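Local coordinates for protein glutaminase 1 (Escherichia coli, PDB 1U60) that catalyses the hydrolysis of L-glutamine to L-glutamate and ammonium, at residues Ala63-Ser68 with Ser260-Gly265. Residues are numbered along the deposited sequence; the frame is centred on the assembly and turned at random.
Sequences ALESIS and SGVGGG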
# COMPACT_ATOMS: atom_id res chain seq x y z
N ALA A 63 21.33 -7.23 -13.94
CA ALA A 63 21.58 -7.33 -12.48
C ALA A 63 20.29 -7.21 -11.71
O ALA A 63 19.49 -6.34 -11.98
CB ALA A 63 22.60 -6.26 -12.03
N LEU A 64 20.06 -8.15 -10.81
CA LEU A 64 18.88 -8.25 -9.98
C LEU A 64 18.72 -7.01 -9.10
O LEU A 64 17.65 -6.49 -8.96
CB LEU A 64 19.00 -9.50 -9.13
CG LEU A 64 17.80 -9.89 -8.24
CD1 LEU A 64 16.56 -10.20 -9.05
CD2 LEU A 64 18.17 -11.10 -7.44
N GLU A 65 19.83 -6.60 -8.50
CA GLU A 65 19.94 -5.49 -7.59
C GLU A 65 18.84 -5.54 -6.52
O GLU A 65 18.62 -6.60 -5.96
CB GLU A 65 19.99 -4.20 -8.41
CG GLU A 65 21.27 -4.12 -9.27
CD GLU A 65 22.52 -3.82 -8.45
OE1 GLU A 65 22.40 -3.56 -7.21
OE2 GLU A 65 23.60 -3.79 -9.04
N SER A 66 18.09 -4.46 -6.30
CA SER A 66 17.23 -4.44 -5.11
C SER A 66 16.01 -5.35 -5.28
O SER A 66 15.26 -5.60 -4.33
CB SER A 66 16.84 -3.03 -4.68
OG SER A 66 16.03 -2.54 -5.66
N ILE A 67 15.79 -5.93 -6.45
CA ILE A 67 14.74 -6.94 -6.51
C ILE A 67 15.07 -8.12 -5.60
O ILE A 67 14.14 -8.83 -5.11
CB ILE A 67 14.44 -7.38 -8.01
CG1 ILE A 67 13.93 -6.17 -8.84
CG2 ILE A 67 13.42 -8.47 -8.02
CD1 ILE A 67 13.91 -6.41 -10.30
N SER A 68 16.37 -8.35 -5.35
CA SER A 68 16.82 -9.34 -4.38
C SER A 68 16.15 -9.21 -2.99
O SER A 68 16.02 -10.22 -2.29
CB SER A 68 18.33 -9.22 -4.21
OG SER A 68 18.67 -8.04 -3.54
N SER A 260 10.88 -2.87 -8.17
CA SER A 260 11.84 -2.43 -9.15
C SER A 260 13.27 -2.70 -8.64
O SER A 260 13.50 -2.91 -7.39
CB SER A 260 11.72 -0.94 -9.36
OG SER A 260 12.13 -0.26 -8.17
N GLY A 261 14.21 -2.67 -9.58
CA GLY A 261 15.67 -2.70 -9.28
C GLY A 261 16.44 -1.82 -10.25
O GLY A 261 15.96 -1.56 -11.34
N VAL A 262 17.65 -1.42 -9.89
CA VAL A 262 18.44 -0.49 -10.76
C VAL A 262 19.08 -1.14 -12.00
O VAL A 262 19.60 -0.43 -12.87
CB VAL A 262 19.52 0.34 -9.94
CG1 VAL A 262 18.82 1.19 -8.90
CG2 VAL A 262 20.58 -0.54 -9.34
N GLY A 263 19.00 -2.47 -12.10
CA GLY A 263 19.27 -3.17 -13.34
C GLY A 263 18.26 -2.92 -14.41
O GLY A 263 18.52 -3.28 -15.56
N GLY A 264 17.13 -2.29 -14.07
CA GLY A 264 16.07 -2.00 -15.04
C GLY A 264 14.88 -2.94 -15.03
O GLY A 264 14.01 -2.83 -15.87
N GLY A 265 14.84 -3.86 -14.09
CA GLY A 265 13.73 -4.78 -13.92
C GLY A 265 12.56 -4.20 -13.18
O GLY A 265 12.73 -3.38 -12.28
O HOH W 1 17.18 -4.92 -11.42
O HOH W 2 18.31 -1.59 -7.13
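Ile67 lays its CG1 over one face of the Ser260-Gly261 peptide, 3.5 Å from Ser260 C, while Ser66 OG reaches the carbonyl end of the same group. The other flat group is the carboxylate of Glu65: Val262 CG2 sits over one face, 3.9 Å from Glu65 CD, and OE2 lies close to Glu161 OE2. Val262 CG2 comes nearer the aliphatic part of the chain, 3.6 Å from Glu65 CG; the bend at chi2 (-75°) turns a face of the carboxylate to this methyl. Ile67 extends beyond CG1 (chi2 167°), carrying CD1 against the hydrogen-bonded Gly261 N and Gly265 O at the loop base, 3.8 Å from Gly265 O; the type I turn Gly261-Gly264 lies beyond. Gly263 CA directs a nearly straight C-H...O contact at Ala63 O. One water bridges the backbones here, donating to Ala63 O and Leu64 O and weakly accepting from Gly263 N. Ser66 OG makes a weak, unsettled bond to Ser260 O at 3.1 Å; it also hydrogen-bonds Tyr244 OH and, weakly, Lys259 NZ. A second water accepts from both Ser66 N (3.0 Å) and Val262 N (2.8 Å). Lys259-Ser260-Gly261 matches the Lys-Ser/Thr-Gly motif of the beta-lactamase clan, and these two converging N-H groups are consistent with its oxyanion hole. Their shared water probably marks where a substrate oxygen would be polarised, in line with the predicted substrate binding by Ser66 and Val262.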